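Local coordinates for protein inactive glucansucrase (Lactobacillus reuteri, PDB 5JBD) that is an inactive glucansucrase of glycosyl hydrolase family 70, built round a TIM barrel and carrying a bound calcium ion, at residues 183-188 with 395-400; 311-316 with 638-643; 432-437 with 478-483. All coordinates share one frame; numbering follows the deposited sequence.

Contacts 1 and 3 are neighbours. Their centres lie about 21 Å apart and their nearest atoms about 4 Å apart, without touching. Contact 1 uses helix 392-406 and contact 3 the next helix in the chain, 420-434. R395 and I399 pack on W427, and R395 and L398 on F430. D467 also joins the two sites: it forms a salt bridge to R395 and accepts a weak hydrogen bond from S480. Contact 2 stands apart, its centre about 35 Å from that of contact 1 and about 37 Å from that of contact 3. In sequence, contact 3 is nested inside the span that contact 2 closes. The calcium ligands E237, D243, N287 and N751 belong to none of the three.

Contact 1: residues 183-188 with 395-400; sequences PDKSGT and RKNLIN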
loop_
_atom_site.group_PDB
_atom_site.type_symbol
_atom_site.label_atom_id
_atom_site.label_comp_id
_atom_site.label_asym_id
_atom_site.label_seq_id
_atom_site.Cartn_x
_atom_site.Cartn_y
_atom_site.Cartn_z
ATOM N N PRO A 183 -7.143 14.748 11.253
ATOM C CA PRO A 183 -6.788 13.443 10.677
ATOM C C PRO A 183 -6.606 13.441 9.154
ATOM O O PRO A 183 -7.314 14.144 8.441
ATOM C CB PRO A 183 -7.979 12.553 11.046
ATOM C CG PRO A 183 -8.657 13.245 12.181
ATOM C CD PRO A 183 -8.396 14.704 12.032
ATOM N N ASP A 184 -5.654 12.655 8.667
ATOM C CA ASP A 184 -5.404 12.560 7.232
ATOM C C ASP A 184 -6.223 11.409 6.656
ATOM O O ASP A 184 -6.155 10.288 7.143
ATOM C CB ASP A 184 -3.904 12.349 6.952
ATOM C CG ASP A 184 -3.545 12.583 5.487
ATOM O OD1 ASP A 184 -4.002 11.812 4.621
ATOM O OD2 ASP A 184 -2.793 13.525 5.209
ATOM N N LYS A 185 -6.961 11.693 5.588
ATOM C CA LYS A 185 -7.781 10.691 4.900
ATOM C C LYS A 185 -7.033 9.473 4.314
ATOM O O LYS A 185 -7.667 8.484 3.935
ATOM C CB LYS A 185 -8.580 11.372 3.781
ATOM C CG LYS A 185 -7.736 11.890 2.615
ATOM C CD LYS A 185 -8.646 12.556 1.578
ATOM C CE LYS A 185 -7.944 13.040 0.313
ATOM N NZ LYS A 185 -8.579 14.239 -0.319
ATOM N N SER A 186 -5.709 9.566 4.168
ATOM C CA SER A 186 -4.898 8.430 3.715
ATOM C C SER A 186 -4.965 7.242 4.680
ATOM O O SER A 186 -4.763 6.091 4.271
ATOM C CB SER A 186 -3.434 8.845 3.542
ATOM O OG SER A 186 -2.808 9.085 4.799
ATOM N N GLY A 187 -5.256 7.527 5.950
ATOM C CA GLY A 187 -5.351 6.492 6.974
ATOM C C GLY A 187 -4.041 6.210 7.682
ATOM O O GLY A 187 -4.024 5.404 8.609
ATOM N N THR A 188 -2.950 6.868 7.264
ATOM C CA THR A 188 -1.639 6.737 7.928
ATOM C C THR A 188 -1.072 8.122 8.213
ATOM O O THR A 188 -1.523 9.111 7.624
ATOM C CB THR A 188 -0.654 5.910 7.073
ATOM O OG1 THR A 188 -0.342 6.609 5.861
ATOM C CG2 THR A 188 -1.262 4.559 6.712
ATOM N N ARG A 395 -10.640 5.277 -3.618
ATOM C CA ARG A 395 -11.864 4.884 -2.920
ATOM C C ARG A 395 -11.666 4.934 -1.398
ATOM O O ARG A 395 -12.543 5.428 -0.693
ATOM C CB ARG A 395 -12.349 3.501 -3.354
ATOM C CG ARG A 395 -13.733 3.151 -2.818
ATOM C CD ARG A 395 -14.827 3.881 -3.568
ATOM N NE ARG A 395 -15.288 3.089 -4.713
ATOM C CZ ARG A 395 -15.622 3.558 -5.917
ATOM N NH1 ARG A 395 -15.512 4.857 -6.234
ATOM N NH2 ARG A 395 -16.049 2.699 -6.839
ATOM N N LYS A 396 -10.505 4.465 -0.925
ATOM C CA LYS A 396 -10.126 4.541 0.500
ATOM C C LYS A 396 -10.103 5.972 1.034
ATOM O O LYS A 396 -10.618 6.231 2.125
ATOM C CB LYS A 396 -8.773 3.861 0.747
ATOM C CG LYS A 396 -8.166 4.074 2.142
ATOM C CD LYS A 396 -6.656 3.922 2.151
ATOM C CE LYS A 396 -5.981 5.087 1.434
ATOM N NZ LYS A 396 -4.522 5.045 1.627
ATOM N N ASN A 397 -9.501 6.897 0.273
ATOM C CA ASN A 397 -9.491 8.333 0.647
ATOM C C ASN A 397 -10.897 8.874 0.891
ATOM O O ASN A 397 -11.143 9.554 1.888
ATOM C CB ASN A 397 -8.818 9.195 -0.440
ATOM C CG ASN A 397 -7.309 9.005 -0.502
ATOM O OD1 ASN A 397 -6.687 8.405 0.390
ATOM N ND2 ASN A 397 -6.705 9.519 -1.572
ATOM N N LEU A 398 -11.812 8.545 -0.014
ATOM C CA LEU A 398 -13.200 8.999 0.056
ATOM C C LEU A 398 -13.921 8.437 1.290
ATOM O O LEU A 398 -14.622 9.167 2.000
ATOM C CB LEU A 398 -13.934 8.586 -1.223
ATOM C CG LEU A 398 -15.258 9.251 -1.614
ATOM C CD1 LEU A 398 -15.437 9.181 -3.127
ATOM C CD2 LEU A 398 -16.453 8.617 -0.910
ATOM N N ILE A 399 -13.728 7.146 1.538
ATOM C CA ILE A 399 -14.359 6.481 2.684
ATOM C C ILE A 399 -13.790 7.012 4.007
ATOM O O ILE A 399 -14.546 7.253 4.935
ATOM C CB ILE A 399 -14.238 4.940 2.571
ATOM C CG1 ILE A 399 -15.064 4.412 1.389
ATOM C CG2 ILE A 399 -14.641 4.230 3.869
ATOM C CD1 ILE A 399 -16.565 4.452 1.551
ATOM N N ASN A 400 -12.473 7.197 4.094
ATOM C CA ASN A 400 -11.879 7.784 5.295
ATOM C C ASN A 400 -12.305 9.235 5.539
ATOM O O ASN A 400 -12.476 9.632 6.702
ATOM C CB ASN A 400 -10.357 7.680 5.263
ATOM C CG ASN A 400 -9.848 6.260 5.535
ATOM O OD1 ASN A 400 -10.560 5.417 6.089
ATOM N ND2 ASN A 400 -8.599 6.006 5.159
#
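The side-chain amide of N400 meets the peptide carbonyl of K185 essentially in its own amide plane. N400 ND2 donates to K185 O at 2.9 Å, with an N-H...O angle of 157°. The carbonyl is turned differently: the donor sits 44° above its plane. The carboxylate of D184 is approached in two ways. S186 OG donates to D184 OD1 from above the plane, and S186 N uses the anti lone pair of the same oxygen at 2.9 Å. Two bonds therefore grip OD1.

The next carbonyl, that of S186, faces K396. K396 NZ reaches S186 O at 2.9 Å, in the carbonyl plane and on a lone pair. A bend at chi3 (71°) turns the amine into this position. The same amine also has a long, weak ion pair with D393.

K185 leaves the turn on the N397 side. Its aliphatic chain is extended beyond CG and crosses the N397 side chain at a slant. K185 CD lies 3.9 Å from N397 CB, and K185 CB is 3.7 Å from N397 O. N397 OD1 also lies 3.8 Å from S186 CA.

G187 O is bound by R702, and M414 touches N400, which extends the site beyond the two segments. The loop itself is a type I beta turn from D184 to G187, closed by G187 N to D184 O at 3.1 Å. An Asx turn at D184 overlaps it. Successive carbonyls of this turn are tied to side chains on helix 392-406, which follows barrel strand 385-388.

Contact 2: residues 311-316 with 638-643; sequences QNANDH and EKTFES
F641 and N314 each carry CG anti to their own carbonyl carbon, with chi1 of -65° in both. These torsions swing the F641 ring in beside the helix and bring the N314 amide to its rim. The N314 and F641 side chains run in opposing directions, and the amide and ring planes are only 9° apart. N314 OD1 lies at the ring edge, near its plane, 3.6 Å from F641 CD1. H316 O is also near the ring plane, beside CZ. A313 O comes in obliquely, 3.3 Å from F641 CE1.

A313 supplies the apolar part. Its CB points at the loop and lies 4.1 Å from F641 CE1. A313 CB is also 4.0 Å from T640 CG2. That T640 methyl also sits over one face of the F641 ring, offset toward the rim.

This contact belongs to the TIM barrel of the family, which in family 70 is circularly permuted. Helix 310-315 comes just before barrel strand 319-320. The loop 638-643 leads from strand 612-618 to helix 645-648 and then to barrel strand 652-654. L647 of that helix touches both N314 and F641.

No direct hydrogen bond joins the two segments; water does the polar work. One water contacts N314 OD1 at 2.8 Å and accepts from E642 N at 3.1 Å. T640 O is a further possible acceptor, and with other acceptors in range the water's protons are not assigned. A second water accepts from N314 ND2 at 3.1 Å and is held only weakly by E642 O. Both ends of the N314 amide are thus hydrated on the loop side. The H316 imidazole turns elsewhere: ND1 bonds to D278 O, and the ring stacks on Y304.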
loop_
_atom_site.group_PDB
_atom_site.type_symbol
_atom_site.label_atom_id
_atom_site.label_comp_id
_atom_site.label_asym_id
_atom_site.label_seq_id
_atom_site.Cartn_x
_atom_site.Cartn_y
_atom_site.Cartn_z
ATOM N N GLN A 311 7.071 -6.535 -29.032
ATOM C CA GLN A 311 6.239 -7.709 -28.749
ATOM C C GLN A 311 6.585 -8.327 -27.387
ATOM O O GLN A 311 5.679 -8.638 -26.595
ATOM C CB GLN A 311 6.360 -8.758 -29.873
ATOM C CG GLN A 311 5.485 -10.018 -29.724
ATOM C CD GLN A 311 3.985 -9.731 -29.715
ATOM O OE1 GLN A 311 3.318 -9.933 -28.695
ATOM N NE2 GLN A 311 3.452 -9.237 -30.839
ATOM N N ASN A 312 7.885 -8.505 -27.124
ATOM C CA ASN A 312 8.336 -9.083 -25.861
ATOM C C ASN A 312 8.094 -8.118 -24.694
ATOM O O ASN A 312 7.633 -8.528 -23.635
ATOM C CB ASN A 312 9.827 -9.456 -25.925
ATOM C CG ASN A 312 10.110 -10.599 -26.877
ATOM O OD1 ASN A 312 9.217 -11.362 -27.261
ATOM N ND2 ASN A 312 11.369 -10.757 -27.222
ATOM N N ALA A 313 8.399 -6.837 -24.895
ATOM C CA ALA A 313 8.168 -5.827 -23.851
ATOM C C ALA A 313 6.682 -5.779 -23.441
ATOM O O ALA A 313 6.354 -5.866 -22.259
ATOM C CB ALA A 313 8.633 -4.453 -24.313
ATOM N N ASN A 314 5.808 -5.708 -24.427
ATOM C CA ASN A 314 4.354 -5.598 -24.190
ATOM C C ASN A 314 3.721 -6.888 -23.592
ATOM O O ASN A 314 2.810 -6.802 -22.772
ATOM C CB ASN A 314 3.626 -5.159 -25.466
ATOM C CG ASN A 314 4.003 -3.737 -25.919
ATOM O OD1 ASN A 314 4.843 -3.075 -25.310
ATOM N ND2 ASN A 314 3.389 -3.275 -27.011
ATOM N N ASP A 315 4.233 -8.057 -23.977
ATOM C CA ASP A 315 3.839 -9.330 -23.341
ATOM C C ASP A 315 4.204 -9.378 -21.849
ATOM O O ASP A 315 3.611 -10.163 -21.093
ATOM C CB ASP A 315 4.469 -10.529 -24.052
ATOM C CG ASP A 315 3.780 -10.888 -25.372
ATOM O OD1 ASP A 315 2.672 -10.406 -25.658
ATOM O OD2 ASP A 315 4.371 -11.664 -26.150
ATOM N N HIS A 316 5.172 -8.557 -21.428
ATOM C CA HIS A 316 5.585 -8.483 -20.021
ATOM C C HIS A 316 5.331 -7.089 -19.448
ATOM O O HIS A 316 6.157 -6.522 -18.730
ATOM C CB HIS A 316 7.051 -8.938 -19.907
ATOM C CG HIS A 316 7.246 -10.365 -20.313
ATOM N ND1 HIS A 316 6.944 -11.420 -19.473
ATOM C CD2 HIS A 316 7.657 -10.920 -21.482
ATOM C CE1 HIS A 316 7.173 -12.560 -20.103
ATOM N NE2 HIS A 316 7.607 -12.286 -21.319
ATOM N N GLU A 638 16.950 1.591 -28.033
ATOM C CA GLU A 638 17.147 2.306 -26.790
ATOM C C GLU A 638 15.888 2.329 -25.913
ATOM O O GLU A 638 15.942 2.847 -24.788
ATOM C CB GLU A 638 17.567 3.771 -27.070
ATOM C CG GLU A 638 18.644 4.098 -28.123
ATOM C CD GLU A 638 20.053 3.666 -27.732
ATOM O OE1 GLU A 638 20.247 3.129 -26.612
ATOM O OE2 GLU A 638 20.987 3.878 -28.553
ATOM N N LYS A 639 14.773 1.777 -26.403
ATOM C CA LYS A 639 13.523 1.804 -25.666
ATOM C C LYS A 639 12.976 0.410 -25.352
ATOM O O LYS A 639 13.086 -0.526 -26.152
ATOM C CB LYS A 639 12.466 2.600 -26.430
ATOM C CG LYS A 639 12.804 4.075 -26.665
ATOM C CD LYS A 639 12.932 4.833 -25.358
ATOM C CE LYS A 639 12.903 6.350 -25.526
ATOM N NZ LYS A 639 12.785 7.066 -24.199
ATOM N N THR A 640 12.325 0.314 -24.204
ATOM C CA THR A 640 11.546 -0.865 -23.827
ATOM C C THR A 640 10.063 -0.581 -24.136
ATOM O O THR A 640 9.540 -1.084 -25.143
ATOM C CB THR A 640 11.853 -1.229 -22.369
ATOM O OG1 THR A 640 13.238 -1.592 -22.272
ATOM C CG2 THR A 640 11.014 -2.398 -21.879
ATOM N N PHE A 641 9.386 0.238 -23.329
ATOM C CA PHE A 641 8.028 0.671 -23.697
ATOM C C PHE A 641 8.046 1.891 -24.623
ATOM O O PHE A 641 8.882 2.771 -24.487
ATOM C CB PHE A 641 7.136 0.857 -22.470
ATOM C CG PHE A 641 6.883 -0.431 -21.759
ATOM C CD1 PHE A 641 6.150 -1.436 -22.387
ATOM C CD2 PHE A 641 7.478 -0.705 -20.535
ATOM C CE1 PHE A 641 5.960 -2.654 -21.778
ATOM C CE2 PHE A 641 7.295 -1.928 -19.933
ATOM C CZ PHE A 641 6.541 -2.905 -20.554
ATOM N N GLU A 642 7.140 1.870 -25.594
ATOM C CA GLU A 642 6.945 2.934 -26.556
ATOM C C GLU A 642 5.442 3.194 -26.630
ATOM O O GLU A 642 4.660 2.244 -26.750
ATOM C CB GLU A 642 7.397 2.489 -27.921
ATOM C CG GLU A 642 8.874 2.149 -28.049
ATOM C CD GLU A 642 9.224 1.728 -29.459
ATOM O OE1 GLU A 642 8.520 0.849 -29.998
ATOM O OE2 GLU A 642 10.183 2.272 -30.030
ATOM N N SER A 643 5.063 4.463 -26.567
ATOM C CA SER A 643 3.647 4.888 -26.634
ATOM C C SER A 643 3.228 4.968 -28.090
ATOM O O SER A 643 3.459 5.965 -28.767
ATOM C CB SER A 643 3.450 6.230 -25.912
ATOM O OG SER A 643 2.070 6.540 -25.718
HETATM O O HOH W 1 4.687 -0.813 -28.294
HETATM O O HOH W 2 6.565 -1.088 -26.201
#

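Contact 3: residues 432-437 with 478-483; sequences ADQEKT and EKSIYY
E435 and I481 bring the two backbones nearest, with their CA atoms 7.4 Å apart. Residues 432-434 are helical and belong to helix 420-434. K436 N bonds to D433 O. The second segment makes a type I beta turn from S480 to Y483, closed by Y483 N to S480 O at 3.1 Å. S480 OG accepts from Y482 N at 3.0 Å, a nearly straight bond of 169°.

Q434 is the main side chain on the helix side. It places CG anti to the backbone N (chi1 -170°) and stays extended beyond it, which carries the amide across to Y482. The amide and ring planes stand 86° apart. Q434 NE2 is 3.5 Å from Y482 CE2, in an oblique approach. I481 CG2 sits over the centre of the neighbouring Y482 ring. I481 CG2 also lies 4.1 Å from Q434 OE1, so it touches both ring and amide. E435 contributes a looser contact: E435 OE2 is 4.2 Å from I481 CD1.

No direct hydrogen bond joins the two segments; a water bridges them. It is 2.7 Å from Q434 NE2, in a weak bond, and 2.7 Å from S480 OG. K439 NZ bonds to Q434 O and K436 O, and weakly to Y482 OH, so one lysine spans both segments. V446 and P447 of helix 446-455 touch the Y482 side chain.

The S480 bond is a helix-capping bond ahead of helix 483-496. The contact therefore joins helix 420-434 to the capped start of helix 483-496, in the TIM-barrel fold of family 70.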
loop_
_atom_site.group_PDB
_atom_site.type_symbol
_atom_site.label_atom_id
_atom_site.label_comp_id
_atom_site.label_asym_id
_atom_site.label_seq_id
_atom_site.Cartn_x
_atom_site.Cartn_y
_atom_site.Cartn_z
ATOM N N ALA A 432 -25.756 4.690 -0.862
ATOM C CA ALA A 432 -26.951 5.528 -0.996
ATOM C C ALA A 432 -26.610 6.816 -1.760
ATOM O O ALA A 432 -27.336 7.213 -2.662
ATOM C CB ALA A 432 -27.536 5.853 0.362
ATOM N N ASP A 433 -25.486 7.431 -1.413
ATOM C CA ASP A 433 -25.052 8.682 -2.074
ATOM C C ASP A 433 -24.716 8.470 -3.549
ATOM O O ASP A 433 -25.071 9.301 -4.397
ATOM C CB ASP A 433 -23.868 9.308 -1.331
ATOM C CG ASP A 433 -23.541 10.694 -1.824
ATOM O OD1 ASP A 433 -24.331 11.627 -1.555
ATOM O OD2 ASP A 433 -22.474 10.869 -2.467
ATOM N N GLN A 434 -24.049 7.367 -3.872
ATOM C CA GLN A 434 -23.677 7.067 -5.271
ATOM C C GLN A 434 -24.886 7.044 -6.219
ATOM O O GLN A 434 -24.772 7.439 -7.387
ATOM C CB GLN A 434 -22.908 5.736 -5.340
ATOM C CG GLN A 434 -22.247 5.415 -6.675
ATOM C CD GLN A 434 -21.485 4.090 -6.652
ATOM O OE1 GLN A 434 -22.019 3.042 -6.238
ATOM N NE2 GLN A 434 -20.242 4.127 -7.073
ATOM N N GLU A 435 -26.045 6.613 -5.712
ATOM C CA GLU A 435 -27.281 6.546 -6.520
ATOM C C GLU A 435 -27.994 7.884 -6.753
ATOM O O GLU A 435 -28.863 7.966 -7.618
ATOM C CB GLU A 435 -28.268 5.566 -5.873
ATOM C CG GLU A 435 -27.722 4.157 -5.804
ATOM C CD GLU A 435 -28.787 3.128 -6.052
ATOM O OE1 GLU A 435 -29.601 2.903 -5.138
ATOM O OE2 GLU A 435 -28.803 2.557 -7.161
ATOM N N LYS A 436 -27.636 8.908 -5.975
ATOM C CA LYS A 436 -28.299 10.206 -6.037
ATOM C C LYS A 436 -27.848 11.045 -7.240
ATOM O O LYS A 436 -26.749 10.873 -7.767
ATOM C CB LYS A 436 -28.027 11.014 -4.759
ATOM C CG LYS A 436 -28.678 10.438 -3.519
ATOM C CD LYS A 436 -28.272 11.206 -2.273
ATOM C CE LYS A 436 -28.815 10.540 -1.019
ATOM N NZ LYS A 436 -28.571 11.367 0.192
ATOM N N THR A 437 -28.724 11.948 -7.655
ATOM C CA THR A 437 -28.357 13.022 -8.593
ATOM C C THR A 437 -27.418 14.016 -7.881
ATOM O O THR A 437 -26.309 14.273 -8.359
ATOM C CB THR A 437 -29.617 13.716 -9.127
ATOM O OG1 THR A 437 -30.373 12.774 -9.903
ATOM C CG2 THR A 437 -29.270 14.930 -9.998
ATOM N N GLU A 478 -22.536 -8.564 -6.982
ATOM C CA GLU A 478 -23.427 -7.417 -7.241
ATOM C C GLU A 478 -22.776 -6.438 -8.214
ATOM O O GLU A 478 -21.715 -5.883 -7.916
ATOM C CB GLU A 478 -23.731 -6.666 -5.942
ATOM C CG GLU A 478 -24.591 -7.431 -4.947
ATOM C CD GLU A 478 -24.781 -6.698 -3.620
ATOM O OE1 GLU A 478 -24.410 -5.510 -3.492
ATOM O OE2 GLU A 478 -25.314 -7.321 -2.680
ATOM N N LYS A 479 -23.415 -6.216 -9.354
ATOM C CA LYS A 479 -22.955 -5.194 -10.283
ATOM C C LYS A 479 -23.204 -3.790 -9.722
ATOM O O LYS A 479 -24.231 -3.528 -9.069
ATOM C CB LYS A 479 -23.655 -5.330 -11.636
ATOM C CG LYS A 479 -23.314 -6.597 -12.394
ATOM C CD LYS A 479 -24.204 -6.700 -13.621
ATOM C CE LYS A 479 -23.824 -7.882 -14.491
ATOM N NZ LYS A 479 -24.695 -7.912 -15.700
ATOM N N SER A 480 -22.273 -2.885 -10.010
ATOM C CA SER A 480 -22.419 -1.471 -9.662
ATOM C C SER A 480 -23.458 -0.825 -10.571
ATOM O O SER A 480 -23.723 -1.286 -11.681
ATOM C CB SER A 480 -21.077 -0.736 -9.822
ATOM O OG SER A 480 -21.252 0.675 -9.865
ATOM N N ILE A 481 -24.029 0.275 -10.109
ATOM C CA ILE A 481 -24.854 1.131 -10.980
ATOM C C ILE A 481 -24.142 1.497 -12.304
ATOM O O ILE A 481 -24.792 1.675 -13.338
ATOM C CB ILE A 481 -25.299 2.417 -10.204
ATOM C CG1 ILE A 481 -26.320 3.243 -10.990
ATOM C CG2 ILE A 481 -24.107 3.261 -9.735
ATOM C CD1 ILE A 481 -26.816 4.493 -10.271
ATOM N N TYR A 482 -22.817 1.612 -12.278
ATOM C CA TYR A 482 -22.069 2.019 -13.479
ATOM C C TYR A 482 -21.621 0.875 -14.395
ATOM O O TYR A 482 -20.970 1.133 -15.404
ATOM C CB TYR A 482 -20.866 2.876 -13.082
ATOM C CG TYR A 482 -21.235 4.088 -12.272
ATOM C CD1 TYR A 482 -22.175 5.009 -12.749
ATOM C CD2 TYR A 482 -20.651 4.335 -11.017
ATOM C CE1 TYR A 482 -22.527 6.117 -11.996
ATOM C CE2 TYR A 482 -21.008 5.448 -10.261
ATOM C CZ TYR A 482 -21.939 6.342 -10.767
ATOM O OH TYR A 482 -22.286 7.460 -10.027
ATOM N N TYR A 483 -21.986 -0.371 -14.079
ATOM C CA TYR A 483 -21.544 -1.537 -14.882
ATOM C C TYR A 483 -21.910 -1.408 -16.371
ATOM O O TYR A 483 -21.058 -1.634 -17.252
ATOM C CB TYR A 483 -22.096 -2.863 -14.301
ATOM C CG TYR A 483 -21.700 -4.111 -15.095
ATOM C CD1 TYR A 483 -22.405 -4.493 -16.238
ATOM C CD2 TYR A 483 -20.610 -4.896 -14.710
ATOM C CE1 TYR A 483 -22.039 -5.602 -16.975
ATOM C CE2 TYR A 483 -20.256 -6.022 -15.429
ATOM C CZ TYR A 483 -20.975 -6.371 -16.553
ATOM O OH TYR A 483 -20.638 -7.474 -17.278
HETATM O O HOH W 3 -19.271 2.072 -8.575
#